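Bifunctional thiamine biosynthesis protein ThiDN (Methanocaldococcus jannaschii DSM 2661, PDB 2PHP) probably phosphorylates hydroxymethylpyrimidine and its phosphate and, through the C-terminal ThiN domain that forms this chain, condenses the resulting pyrophosphate with thiazole phosphate into thiamine phosphate. Local coordinates at residues B[38-43]-B[81-86]; B[106-111]-B[178-183]; B[17-22]-B[65-70]. All coordinates share one frame; numbering follows the deposited sequence.

Contact 1: B[38-43]-B[81-86]; sequences AESLPF and KIILSA
Ala-38 and Ser-40, on strand 37-40, meet a single side chain of helix 77-87, that of Ile-83. The apolar part of the contact is made by the longer branch of the isoleucine: CD1 of Ile-83 lies 3.9 Å from CB of Ala-38. The same CD1 of Ile-83 also comes within 3.7 Å of Ala-38 O, a methyl set against a polar backbone atom. Alanine suits this position because its small methyl lets the branch settle close to the strand.

The second branch deals with a polar group. CG2 of Ile-83, anti to its backbone N, is directed at the serine and comes within 3.6 Å of Ser-40 OG. With chi1 at 73°, Ser-40 OG sits between its own backbone N and carbonyl carbon and donates to Leu-41 O at 3.0 Å, from above the carbonyl plane. The methyl therefore packs on a buried serine whose hydroxyl proton is already used locally.

Glu-39 points away from helix 77-87; its side chain packs on Val-11 and Leu-15 of helix 8-22, and its carboxylate is held by Ala-167 N, Arg-94 and Asn-14 ND2. The short segments of strand and helix cross at -41°, with axes 9.1 Å apart. This is the packing of a helix on one face of a central sheet, typical of layered alpha/beta folds, with helix 8-22 lying on the other face.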
ATOM      1  N   ALA B  38       3.460  -3.148 -19.312  1.00 24.80           N
ATOM      2  CA  ALA B  38       2.511  -4.128 -19.808  1.00 23.90           C
ATOM      3  C   ALA B  38       3.147  -5.206 -20.677  1.00 25.43           C
ATOM      4  O   ALA B  38       4.201  -5.005 -21.295  1.00 27.23           O
ATOM      5  CB  ALA B  38       1.417  -3.425 -20.598  1.00 22.50           C
ATOM      6  N   GLU B  39       2.484  -6.353 -20.726  1.00 24.85           N
ATOM      7  CA  GLU B  39       2.951  -7.468 -21.534  1.00 25.95           C
ATOM      8  C   GLU B  39       1.723  -8.221 -22.018  1.00 27.38           C
ATOM      9  O   GLU B  39       0.747  -8.394 -21.277  1.00 25.96           O
ATOM     10  CB  GLU B  39       3.850  -8.397 -20.721  1.00 26.91           C
ATOM     11  CG  GLU B  39       4.580  -9.441 -21.575  1.00 30.35           C
ATOM     12  CD  GLU B  39       5.485 -10.353 -20.754  1.00 35.86           C
ATOM     13  OE1 GLU B  39       6.342  -9.831 -20.002  1.00 37.77           O
ATOM     14  OE2 GLU B  39       5.349 -11.595 -20.865  1.00 38.90           O
ATOM     15  N   SER B  40       1.774  -8.665 -23.269  1.00 25.55           N
ATOM     16  CA  SER B  40       0.659  -9.385 -23.857  1.00 26.21           C
ATOM     17  C   SER B  40       0.980 -10.839 -24.127  1.00 26.57           C
ATOM     18  O   SER B  40       2.142 -11.270 -24.090  1.00 26.98           O
ATOM     19  CB  SER B  40       0.273  -8.758 -25.189  1.00 24.45           C
ATOM     20  OG  SER B  40       1.249  -9.082 -26.167  1.00 23.39           O
ATOM     21  N   LEU B  41      -0.081 -11.588 -24.406  1.00 26.37           N
ATOM     22  CA  LEU B  41       0.044 -12.983 -24.779  1.00 26.23           C
ATOM     23  C   LEU B  41       0.464 -12.874 -26.246  1.00 27.04           C
ATOM     24  O   LEU B  41       0.330 -11.805 -26.863  1.00 26.72           O
ATOM     25  CB  LEU B  41      -1.318 -13.670 -24.695  1.00 26.33           C
ATOM     26  CG  LEU B  41      -1.905 -14.001 -23.324  1.00 26.44           C
ATOM     27  CD1 LEU B  41      -3.392 -14.332 -23.478  1.00 26.54           C
ATOM     28  CD2 LEU B  41      -1.137 -15.170 -22.708  1.00 27.71           C
ATOM     29  N   PRO B  42       0.984 -13.961 -26.829  1.00 26.39           N
ATOM     30  CA  PRO B  42       1.380 -13.866 -28.239  1.00 26.56           C
ATOM     31  C   PRO B  42       0.141 -13.582 -29.101  1.00 26.33           C
ATOM     32  O   PRO B  42      -0.958 -14.023 -28.765  1.00 24.89           O
ATOM     33  CB  PRO B  42       1.985 -15.246 -28.517  1.00 26.54           C
ATOM     34  CG  PRO B  42       2.513 -15.658 -27.157  1.00 27.79           C
ATOM     35  CD  PRO B  42       1.395 -15.247 -26.242  1.00 26.48           C
ATOM     36  N   PHE B  43       0.316 -12.833 -30.191  1.00 25.80           N
ATOM     37  CA  PHE B  43      -0.790 -12.501 -31.091  1.00 26.85           C
ATOM     38  C   PHE B  43      -2.025 -12.005 -30.329  1.00 29.18           C
ATOM     39  O   PHE B  43      -3.117 -12.568 -30.455  1.00 29.07           O
ATOM     40  CB  PHE B  43      -1.156 -13.733 -31.932  1.00 29.38           C
ATOM     41  CG  PHE B  43      -0.005 -14.269 -32.742  1.00 31.23           C
ATOM     42  CD1 PHE B  43       0.443 -13.589 -33.876  1.00 31.14           C
ATOM     43  CD2 PHE B  43       0.691 -15.399 -32.323  1.00 32.52           C
ATOM     44  CE1 PHE B  43       1.569 -14.024 -34.572  1.00 29.34           C
ATOM     45  CE2 PHE B  43       1.819 -15.837 -33.016  1.00 33.67           C
ATOM     46  CZ  PHE B  43       2.258 -15.141 -34.144  1.00 31.56           C
ATOM     47  N   LYS B  81      -2.655  -0.494 -26.754  1.00 28.88           N
ATOM     48  CA  LYS B  81      -2.728   0.006 -28.130  1.00 30.16           C
ATOM     49  C   LYS B  81      -1.335   0.018 -28.755  1.00 29.20           C
ATOM     50  O   LYS B  81      -1.176  -0.269 -29.937  1.00 29.44           O
ATOM     51  CB  LYS B  81      -3.304   1.426 -28.167  1.00 29.34           C
ATOM     52  CG  LYS B  81      -4.785   1.549 -27.798  1.00 33.96           C
ATOM     53  CD  LYS B  81      -5.235   3.002 -27.919  1.00 39.32           C
ATOM     54  CE  LYS B  81      -6.587   3.264 -27.266  1.00 43.83           C
ATOM     55  NZ  LYS B  81      -7.696   2.547 -27.952  1.00 47.95           N
ATOM     56  N   ILE B  82      -0.324   0.349 -27.956  1.00 27.46           N
ATOM     57  CA  ILE B  82       1.039   0.382 -28.466  1.00 27.76           C
ATOM     58  C   ILE B  82       1.538  -1.027 -28.802  1.00 29.25           C
ATOM     59  O   ILE B  82       2.053  -1.263 -29.894  1.00 30.14           O
ATOM     60  CB  ILE B  82       2.010   1.031 -27.455  1.00 26.73           C
ATOM     61  CG1 ILE B  82       1.642   2.502 -27.247  1.00 25.91           C
ATOM     62  CG2 ILE B  82       3.440   0.895 -27.962  1.00 27.72           C
ATOM     63  CD1 ILE B  82       2.365   3.172 -26.060  1.00 27.19           C
ATOM     64  N   ILE B  83       1.377  -1.960 -27.868  1.00 29.29           N
ATOM     65  CA  ILE B  83       1.817  -3.336 -28.086  1.00 29.53           C
ATOM     66  C   ILE B  83       1.104  -4.013 -29.260  1.00 30.74           C
ATOM     67  O   ILE B  83       1.750  -4.611 -30.117  1.00 31.25           O
ATOM     68  CB  ILE B  83       1.634  -4.185 -26.810  1.00 28.02           C
ATOM     69  CG1 ILE B  83       2.516  -3.608 -25.695  1.00 27.21           C
ATOM     70  CG2 ILE B  83       2.000  -5.645 -27.096  1.00 25.54           C
ATOM     71  CD1 ILE B  83       2.246  -4.164 -24.317  1.00 27.92           C
ATOM     72  N   LEU B  84      -0.220  -3.923 -29.306  1.00 31.18           N
ATOM     73  CA  LEU B  84      -0.957  -4.531 -30.405  1.00 32.29           C
ATOM     74  C   LEU B  84      -0.570  -3.921 -31.743  1.00 33.51           C
ATOM     75  O   LEU B  84      -0.557  -4.615 -32.761  1.00 32.95           O
ATOM     76  CB  LEU B  84      -2.465  -4.407 -30.185  1.00 33.12           C
ATOM     77  CG  LEU B  84      -3.061  -5.537 -29.339  1.00 34.43           C
ATOM     78  CD1 LEU B  84      -2.434  -5.527 -27.948  1.00 36.40           C
ATOM     79  CD2 LEU B  84      -4.570  -5.378 -29.255  1.00 37.57           C
ATOM     80  N   SER B  85      -0.253  -2.626 -31.751  1.00 33.07           N
ATOM     81  CA  SER B  85       0.155  -1.967 -32.989  1.00 35.05           C
ATOM     82  C   SER B  85       1.536  -2.462 -33.424  1.00 35.67           C
ATOM     83  O   SER B  85       1.743  -2.828 -34.579  1.00 35.65           O
ATOM     84  CB  SER B  85       0.197  -0.445 -32.812  1.00 34.87           C
ATOM     85  OG  SER B  85      -1.104   0.103 -32.686  1.00 38.79           O
ATOM     86  N   ALA B  86       2.483  -2.472 -32.493  1.00 36.23           N
ATOM     87  CA  ALA B  86       3.834  -2.915 -32.806  1.00 37.75           C
ATOM     88  C   ALA B  86       3.886  -4.387 -33.198  1.00 38.32           C
ATOM     89  O   ALA B  86       4.708  -4.780 -34.034  1.00 39.12           O
ATOM     90  CB  ALA B  86       4.758  -2.661 -31.618  1.00 36.01           C
TER

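Contact 2: B[106-111]-B[178-183]; sequences IKLLKD and QKIYNT
Ile-180 packs against Leu-108 and Leu-109 in a purely apolar contact between two helices, the short helix 103-109 and the long C-terminal helix 167-185. The centre of the contact lies about 16 Å from the centre of the chain, toward the outside of the domain. Both helices also touch other parts of the fold: Leu-109 meets Ile-147 of strand 147-150, and Tyr-181 rests on the loop residues Thr-28 and Leu-29.

The isoleucine serves each leucine with a different branch. Its CG2 approaches Leu-108, 3.7 Å from CD1 and 4.0 Å from CB, and the two side chains run past one another in opposite directions. Its CD1 continues to Leu-109 and meets CD2 of that residue at 3.6 Å, the two side chains crossing at a slant. With chi1 at -67°, CG2 of Ile-180 is anti to the backbone N while CG1 lies beside it, so the fork opens onto two successive residues of the facing helix. Isoleucine suits the place because its short CG2 and longer CG1-CD1 branches part at CB and so reach two different leucines. Leu-105 and Lys-112 also touch Ile-180, and Leu-184 and Ile-177 add to the packing on Leu-108 and Leu-109 respectively.

The polar end of Gln-178 is used away from this interface. Gln-178 NE2 donates to Asn-182 OD1 at 3.0 Å, one turn further on, and also to Thr-28 OG1.

The interface thus depends on fit and on the withdrawal of methyl groups from water, not on directional bonds. Its character changes across its width: Leu-109 is buried, whereas Leu-108 is exposed, so the hydrophobic gain is presumably greater on the Leu-109 side.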
ATOM      1  N   ILE B 106      17.876  11.156 -25.223  1.00 36.58           N
ATOM      2  CA  ILE B 106      17.623  10.525 -26.520  1.00 38.23           C
ATOM      3  C   ILE B 106      18.902  10.488 -27.372  1.00 38.91           C
ATOM      4  O   ILE B 106      19.275   9.432 -27.892  1.00 37.77           O
ATOM      5  CB  ILE B 106      16.520  11.279 -27.298  1.00 39.42           C
ATOM      6  CG1 ILE B 106      15.165  11.117 -26.595  1.00 42.52           C
ATOM      7  CG2 ILE B 106      16.446  10.769 -28.726  1.00 40.11           C
ATOM      8  CD1 ILE B 106      14.632   9.691 -26.576  1.00 42.27           C
ATOM      9  N   LYS B 107      19.564  11.640 -27.512  1.00 38.48           N
ATOM     10  CA  LYS B 107      20.807  11.720 -28.288  1.00 40.21           C
ATOM     11  C   LYS B 107      21.818  10.704 -27.784  1.00 38.81           C
ATOM     12  O   LYS B 107      22.466  10.022 -28.567  1.00 40.93           O
ATOM     13  CB  LYS B 107      21.433  13.116 -28.190  1.00 41.23           C
ATOM     14  CG  LYS B 107      20.596  14.219 -28.784  1.00 45.90           C
ATOM     15  CD  LYS B 107      21.284  15.564 -28.636  1.00 50.04           C
ATOM     16  CE  LYS B 107      20.397  16.688 -29.154  1.00 52.97           C
ATOM     17  NZ  LYS B 107      21.004  18.028 -28.910  1.00 55.32           N
ATOM     18  N   LEU B 108      21.954  10.614 -26.468  1.00 38.21           N
ATOM     19  CA  LEU B 108      22.890   9.674 -25.874  1.00 39.70           C
ATOM     20  C   LEU B 108      22.463   8.229 -26.072  1.00 42.24           C
ATOM     21  O   LEU B 108      23.269   7.320 -25.896  1.00 43.39           O
ATOM     22  CB  LEU B 108      23.038   9.941 -24.378  1.00 40.09           C
ATOM     23  CG  LEU B 108      23.743  11.227 -23.952  1.00 39.95           C
ATOM     24  CD1 LEU B 108      23.867  11.254 -22.447  1.00 39.86           C
ATOM     25  CD2 LEU B 108      25.120  11.281 -24.581  1.00 41.38           C
ATOM     26  N   LEU B 109      21.200   8.015 -26.430  1.00 43.06           N
ATOM     27  CA  LEU B 109      20.689   6.664 -26.622  1.00 45.50           C
ATOM     28  C   LEU B 109      20.733   6.182 -28.061  1.00 47.01           C
ATOM     29  O   LEU B 109      20.952   4.995 -28.308  1.00 46.50           O
ATOM     30  CB  LEU B 109      19.243   6.559 -26.125  1.00 44.90           C
ATOM     31  CG  LEU B 109      18.956   6.661 -24.630  1.00 44.17           C
ATOM     32  CD1 LEU B 109      17.481   6.353 -24.396  1.00 45.10           C
ATOM     33  CD2 LEU B 109      19.829   5.681 -23.859  1.00 44.44           C
ATOM     34  N   LYS B 110      20.512   7.100 -29.002  1.00 48.77           N
ATOM     35  CA  LYS B 110      20.494   6.772 -30.426  1.00 51.36           C
ATOM     36  C   LYS B 110      21.719   6.013 -30.925  1.00 52.81           C
ATOM     37  O   LYS B 110      21.761   5.567 -32.073  1.00 54.39           O
ATOM     38  CB  LYS B 110      20.281   8.042 -31.250  1.00 51.02           C
ATOM     39  CG  LYS B 110      18.884   8.631 -31.066  1.00 51.13           C
ATOM     40  CD  LYS B 110      18.595   9.775 -32.023  1.00 51.19           C
ATOM     41  CE  LYS B 110      17.127  10.179 -31.946  1.00 51.83           C
ATOM     42  NZ  LYS B 110      16.813  11.426 -32.700  1.00 50.65           N
ATOM     43  N   ASP B 111      22.709   5.851 -30.058  1.00 54.69           N
ATOM     44  CA  ASP B 111      23.913   5.124 -30.422  1.00 56.12           C
ATOM     45  C   ASP B 111      23.897   3.703 -29.846  1.00 55.74           C
ATOM     46  O   ASP B 111      24.580   2.808 -30.355  1.00 57.07           O
ATOM     47  CB  ASP B 111      25.142   5.882 -29.918  1.00 59.85           C
ATOM     48  CG  ASP B 111      25.260   7.271 -30.533  1.00 64.01           C
ATOM     49  OD1 ASP B 111      25.429   7.364 -31.771  1.00 65.24           O
ATOM     50  OD2 ASP B 111      25.174   8.267 -29.780  1.00 65.49           O
ATOM     51  N   GLN B 178      18.413   4.345 -17.570  1.00 32.94           N
ATOM     52  CA  GLN B 178      18.411   5.013 -16.275  1.00 33.34           C
ATOM     53  C   GLN B 178      19.818   5.391 -15.824  1.00 34.67           C
ATOM     54  O   GLN B 178      20.034   6.492 -15.309  1.00 33.72           O
ATOM     55  CB  GLN B 178      17.749   4.109 -15.223  1.00 33.42           C
ATOM     56  CG  GLN B 178      17.689   4.691 -13.823  1.00 33.75           C
ATOM     57  CD  GLN B 178      16.733   5.861 -13.714  1.00 36.86           C
ATOM     58  OE1 GLN B 178      15.523   5.707 -13.880  1.00 40.36           O
ATOM     59  NE2 GLN B 178      17.271   7.041 -13.438  1.00 36.91           N
ATOM     60  N   LYS B 179      20.771   4.483 -16.009  1.00 35.16           N
ATOM     61  CA  LYS B 179      22.148   4.755 -15.601  1.00 37.71           C
ATOM     62  C   LYS B 179      22.751   5.911 -16.374  1.00 36.96           C
ATOM     63  O   LYS B 179      23.519   6.697 -15.827  1.00 37.64           O
ATOM     64  CB  LYS B 179      23.010   3.504 -15.751  1.00 39.64           C
ATOM     65  CG  LYS B 179      22.759   2.512 -14.628  1.00 43.65           C
ATOM     66  CD  LYS B 179      23.497   1.207 -14.827  1.00 47.93           C
ATOM     67  CE  LYS B 179      23.125   0.215 -13.730  1.00 50.51           C
ATOM     68  NZ  LYS B 179      23.695  -1.141 -13.975  1.00 52.87           N
ATOM     69  N   ILE B 180      22.392   6.014 -17.646  1.00 36.71           N
ATOM     70  CA  ILE B 180      22.883   7.100 -18.480  1.00 36.25           C
ATOM     71  C   ILE B 180      22.257   8.382 -17.943  1.00 36.05           C
ATOM     72  O   ILE B 180      22.938   9.381 -17.724  1.00 35.45           O
ATOM     73  CB  ILE B 180      22.478   6.886 -19.957  1.00 36.32           C
ATOM     74  CG1 ILE B 180      23.209   5.657 -20.510  1.00 35.22           C
ATOM     75  CG2 ILE B 180      22.764   8.142 -20.775  1.00 35.41           C
ATOM     76  CD1 ILE B 180      22.855   5.324 -21.948  1.00 36.60           C
ATOM     77  N   TYR B 181      20.952   8.330 -17.704  1.00 35.18           N
ATOM     78  CA  TYR B 181      20.229   9.478 -17.185  1.00 34.85           C
ATOM     79  C   TYR B 181      20.802   9.947 -15.845  1.00 35.29           C
ATOM     80  O   TYR B 181      20.880  11.151 -15.594  1.00 35.67           O
ATOM     81  CB  TYR B 181      18.749   9.135 -17.016  1.00 35.15           C
ATOM     82  CG  TYR B 181      17.895  10.319 -16.642  1.00 35.34           C
ATOM     83  CD1 TYR B 181      17.673  11.355 -17.549  1.00 36.12           C
ATOM     84  CD2 TYR B 181      17.297  10.401 -15.386  1.00 35.50           C
ATOM     85  CE1 TYR B 181      16.875  12.444 -17.214  1.00 36.50           C
ATOM     86  CE2 TYR B 181      16.490  11.481 -15.040  1.00 35.23           C
ATOM     87  CZ  TYR B 181      16.286  12.496 -15.955  1.00 36.56           C
ATOM     88  OH  TYR B 181      15.489  13.557 -15.626  1.00 36.69           O
ATOM     89  N   ASN B 182      21.196   9.008 -14.984  1.00 35.53           N
ATOM     90  CA  ASN B 182      21.753   9.383 -13.686  1.00 37.69           C
ATOM     91  C   ASN B 182      22.982  10.273 -13.850  1.00 38.93           C
ATOM     92  O   ASN B 182      23.183  11.209 -13.077  1.00 38.41           O
ATOM     93  CB  ASN B 182      22.136   8.151 -12.856  1.00 37.48           C
ATOM     94  CG  ASN B 182      20.923   7.369 -12.358  1.00 41.19           C
ATOM     95  OD1 ASN B 182      19.851   7.936 -12.098  1.00 40.08           O
ATOM     96  ND2 ASN B 182      21.094   6.055 -12.206  1.00 41.32           N
ATOM     97  N   THR B 183      23.803   9.970 -14.852  1.00 39.99           N
ATOM     98  CA  THR B 183      25.006  10.743 -15.114  1.00 41.39           C
ATOM     99  C   THR B 183      24.598  12.144 -15.556  1.00 42.25           C
ATOM    100  O   THR B 183      25.146  13.135 -15.075  1.00 42.44           O
ATOM    101  CB  THR B 183      25.866  10.079 -16.216  1.00 41.99           C
ATOM    102  OG1 THR B 183      26.148   8.726 -15.845  1.00 40.90           O
ATOM    103  CG2 THR B 183      27.189  10.819 -16.394  1.00 41.99           C
TER

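Contact 3: B[17-22]-B[65-70]; sequences YAIYLL and FYIVGD
The two-stranded antiparallel unit of strands 57-59 and 65-67 packs on the end of helix 8-22 here, with Phe-65 and Ile-67 facing Leu-22 and Ile-19. Both strand residues point toward the helix, while Tyr-66 between them takes no part; its OH shares a hydrogen bond with Thr-54 OG1 of the third subunit.

The isoleucines meet by their methyl ends. CG2 of Ile-19 lies 3.5 Å from CD1 of Ile-67 and 4.0 Å from its CG2, the two side chains sliding past each other in opposite senses. Phe-65 makes a different approach: its chi1 of 58° places the ring between its own backbone N and carbonyl carbon and aims CZ at the helix. That rim atom stands 3.3 Å from Leu-22 O, which lies at the ring edge and near its plane, while Leu-22 CD1 is 4.4 Å from CZ.

An aromatic C-H edge carries a slight positive charge, so its meeting with a carbonyl oxygen at the last turn of a helix is probably mildly attractive. Phenylalanine thus lets a largely hydrophobic interface accommodate one polar backbone atom.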
ATOM      1  N   TYR B  17       8.171 -10.293 -12.081  1.00 25.98           N
ATOM      2  CA  TYR B  17       9.612 -10.245 -11.874  1.00 27.33           C
ATOM      3  C   TYR B  17      10.168  -8.911 -12.361  1.00 26.61           C
ATOM      4  O   TYR B  17      11.088  -8.366 -11.761  1.00 26.87           O
ATOM      5  CB  TYR B  17      10.320 -11.397 -12.601  1.00 27.36           C
ATOM      6  CG  TYR B  17      11.800 -11.424 -12.308  1.00 29.91           C
ATOM      7  CD1 TYR B  17      12.269 -11.633 -11.008  1.00 31.77           C
ATOM      8  CD2 TYR B  17      12.735 -11.200 -13.314  1.00 30.41           C
ATOM      9  CE1 TYR B  17      13.634 -11.615 -10.718  1.00 32.14           C
ATOM     10  CE2 TYR B  17      14.098 -11.180 -13.038  1.00 31.88           C
ATOM     11  CZ  TYR B  17      14.538 -11.386 -11.740  1.00 33.69           C
ATOM     12  OH  TYR B  17      15.884 -11.346 -11.463  1.00 36.63           O
ATOM     13  N   ALA B  18       9.609  -8.386 -13.448  1.00 25.56           N
ATOM     14  CA  ALA B  18      10.061  -7.102 -13.972  1.00 25.76           C
ATOM     15  C   ALA B  18       9.884  -6.026 -12.904  1.00 28.27           C
ATOM     16  O   ALA B  18      10.742  -5.156 -12.752  1.00 29.06           O
ATOM     17  CB  ALA B  18       9.271  -6.728 -15.221  1.00 23.15           C
ATOM     18  N   ILE B  19       8.775  -6.097 -12.164  1.00 26.70           N
ATOM     19  CA  ILE B  19       8.479  -5.123 -11.114  1.00 28.56           C
ATOM     20  C   ILE B  19       9.439  -5.309  -9.928  1.00 28.72           C
ATOM     21  O   ILE B  19       9.905  -4.331  -9.325  1.00 27.17           O
ATOM     22  CB  ILE B  19       7.006  -5.260 -10.607  1.00 28.24           C
ATOM     23  CG1 ILE B  19       6.022  -4.990 -11.747  1.00 28.93           C
ATOM     24  CG2 ILE B  19       6.748  -4.289  -9.464  1.00 28.34           C
ATOM     25  CD1 ILE B  19       6.093  -3.583 -12.299  1.00 31.59           C
ATOM     26  N   TYR B  20       9.727  -6.565  -9.601  1.00 28.17           N
ATOM     27  CA  TYR B  20      10.639  -6.879  -8.508  1.00 31.09           C
ATOM     28  C   TYR B  20      11.996  -6.237  -8.813  1.00 32.30           C
ATOM     29  O   TYR B  20      12.675  -5.737  -7.911  1.00 33.15           O
ATOM     30  CB  TYR B  20      10.774  -8.397  -8.369  1.00 30.42           C
ATOM     31  CG  TYR B  20      11.867  -8.861  -7.426  1.00 33.77           C
ATOM     32  CD1 TYR B  20      11.652  -8.942  -6.046  1.00 33.54           C
ATOM     33  CD2 TYR B  20      13.124  -9.225  -7.919  1.00 34.80           C
ATOM     34  CE1 TYR B  20      12.667  -9.379  -5.181  1.00 33.45           C
ATOM     35  CE2 TYR B  20      14.138  -9.660  -7.070  1.00 35.44           C
ATOM     36  CZ  TYR B  20      13.907  -9.735  -5.706  1.00 35.22           C
ATOM     37  OH  TYR B  20      14.929 -10.165  -4.884  1.00 35.72           O
ATOM     38  N   LEU B  21      12.382  -6.240 -10.088  1.00 32.79           N
ATOM     39  CA  LEU B  21      13.652  -5.643 -10.502  1.00 35.35           C
ATOM     40  C   LEU B  21      13.565  -4.121 -10.442  1.00 37.46           C
ATOM     41  O   LEU B  21      14.518  -3.442 -10.045  1.00 37.26           O
ATOM     42  CB  LEU B  21      14.018  -6.074 -11.930  1.00 33.38           C
ATOM     43  CG  LEU B  21      14.419  -7.542 -12.149  1.00 35.00           C
ATOM     44  CD1 LEU B  21      14.674  -7.809 -13.632  1.00 32.06           C
ATOM     45  CD2 LEU B  21      15.671  -7.851 -11.332  1.00 33.06           C
ATOM     46  N   LEU B  22      12.411  -3.591 -10.834  1.00 38.66           N
ATOM     47  CA  LEU B  22      12.199  -2.152 -10.833  1.00 39.83           C
ATOM     48  C   LEU B  22      12.296  -1.588  -9.416  1.00 39.93           C
ATOM     49  O   LEU B  22      12.906  -0.538  -9.200  1.00 38.55           O
ATOM     50  CB  LEU B  22      10.824  -1.828 -11.420  1.00 41.79           C
ATOM     51  CG  LEU B  22      10.718  -0.719 -12.471  1.00 45.31           C
ATOM     52  CD1 LEU B  22      11.516   0.495 -12.022  1.00 48.15           C
ATOM     53  CD2 LEU B  22      11.228  -1.225 -13.805  1.00 46.78           C
ATOM     54  N   PHE B  65       9.863   6.101  -5.227  1.00 29.91           N
ATOM     55  CA  PHE B  65       8.631   6.029  -5.996  1.00 30.03           C
ATOM     56  C   PHE B  65       7.670   4.985  -5.422  1.00 29.47           C
ATOM     57  O   PHE B  65       8.054   4.177  -4.584  1.00 29.01           O
ATOM     58  CB  PHE B  65       8.966   5.694  -7.450  1.00 30.10           C
ATOM     59  CG  PHE B  65       9.728   4.404  -7.618  1.00 33.67           C
ATOM     60  CD1 PHE B  65       9.070   3.231  -7.978  1.00 34.07           C
ATOM     61  CD2 PHE B  65      11.106   4.363  -7.420  1.00 35.01           C
ATOM     62  CE1 PHE B  65       9.772   2.033  -8.139  1.00 35.26           C
ATOM     63  CE2 PHE B  65      11.818   3.164  -7.578  1.00 36.01           C
ATOM     64  CZ  PHE B  65      11.148   1.999  -7.941  1.00 34.30           C
ATOM     65  N   TYR B  66       6.422   5.021  -5.878  1.00 26.41           N
ATOM     66  CA  TYR B  66       5.401   4.077  -5.433  1.00 26.43           C
ATOM     67  C   TYR B  66       4.902   3.240  -6.609  1.00 27.32           C
ATOM     68  O   TYR B  66       4.631   3.778  -7.700  1.00 26.10           O
ATOM     69  CB  TYR B  66       4.173   4.808  -4.871  1.00 25.00           C
ATOM     70  CG  TYR B  66       4.406   5.663  -3.650  1.00 28.09           C
ATOM     71  CD1 TYR B  66       4.671   5.085  -2.411  1.00 27.91           C
ATOM     72  CD2 TYR B  66       4.306   7.054  -3.725  1.00 26.36           C
ATOM     73  CE1 TYR B  66       4.822   5.871  -1.274  1.00 28.32           C
ATOM     74  CE2 TYR B  66       4.454   7.845  -2.600  1.00 28.10           C
ATOM     75  CZ  TYR B  66       4.710   7.243  -1.374  1.00 29.66           C
ATOM     76  OH  TYR B  66       4.834   8.014  -0.238  1.00 29.66           O
ATOM     77  N   ILE B  67       4.775   1.935  -6.394  1.00 25.96           N
ATOM     78  CA  ILE B  67       4.227   1.061  -7.425  1.00 26.52           C
ATOM     79  C   ILE B  67       2.802   0.796  -6.940  1.00 26.49           C
ATOM     80  O   ILE B  67       2.589   0.117  -5.935  1.00 24.55           O
ATOM     81  CB  ILE B  67       5.038  -0.230  -7.563  1.00 27.31           C
ATOM     82  CG1 ILE B  67       6.471   0.133  -7.975  1.00 31.37           C
ATOM     83  CG2 ILE B  67       4.408  -1.126  -8.625  1.00 28.16           C
ATOM     84  CD1 ILE B  67       7.366  -1.038  -8.276  1.00 33.35           C
ATOM     85  N   VAL B  68       1.833   1.352  -7.662  1.00 24.94           N
ATOM     86  CA  VAL B  68       0.428   1.268  -7.268  1.00 26.51           C
ATOM     87  C   VAL B  68      -0.476   0.329  -8.063  1.00 28.47           C
ATOM     88  O   VAL B  68      -0.489   0.362  -9.292  1.00 29.38           O
ATOM     89  CB  VAL B  68      -0.210   2.693  -7.317  1.00 26.55           C
ATOM     90  CG1 VAL B  68      -1.600   2.690  -6.653  1.00 24.68           C
ATOM     91  CG2 VAL B  68       0.725   3.703  -6.640  1.00 26.68           C
ATOM     92  N   GLY B  69      -1.256  -0.479  -7.346  1.00 27.81           N
ATOM     93  CA  GLY B  69      -2.176  -1.392  -7.997  1.00 27.91           C
ATOM     94  C   GLY B  69      -1.661  -2.813  -8.160  1.00 30.21           C
ATOM     95  O   GLY B  69      -0.584  -3.164  -7.664  1.00 29.77           O
ATOM     96  N   ASP B  70      -2.439  -3.631  -8.864  1.00 29.54           N
ATOM     97  CA  ASP B  70      -2.097  -5.029  -9.095  1.00 30.96           C
ATOM     98  C   ASP B  70      -1.941  -5.299 -10.575  1.00 30.57           C
ATOM     99  O   ASP B  70      -2.403  -4.522 -11.411  1.00 27.30           O
ATOM    100  CB  ASP B  70      -3.206  -5.943  -8.561  1.00 32.84           C
ATOM    101  CG  ASP B  70      -3.591  -5.616  -7.139  1.00 34.87           C
ATOM    102  OD1 ASP B  70      -2.700  -5.631  -6.264  1.00 37.12           O
ATOM    103  OD2 ASP B  70      -4.785  -5.341  -6.902  1.00 38.39           O
TER

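Along the chain the segments of contacts 1 and 3 alternate, and contact 2 opens only after both have closed. Contacts 1 and 3 have centres about 20 Å apart and nearest atoms about 6 Å apart; helix 8-22 of contact 3 leads on to strand 37-40 of contact 1. Contact 2 lies across the chain's centre from contact 1, about 26 Å between centres, and about 22 Å from the centre of contact 3. Helix 167-185 links all three: Ala-167 N at its start binds Glu-39, its early turns touch Ala-18 and Leu-22, and its later turns make contact 2. Contact 1 packs a helix on the central sheet, contact 2 joins two helices, and contact 3 ties the separate two-stranded unit to helix 8-22, beside neighbouring subunits.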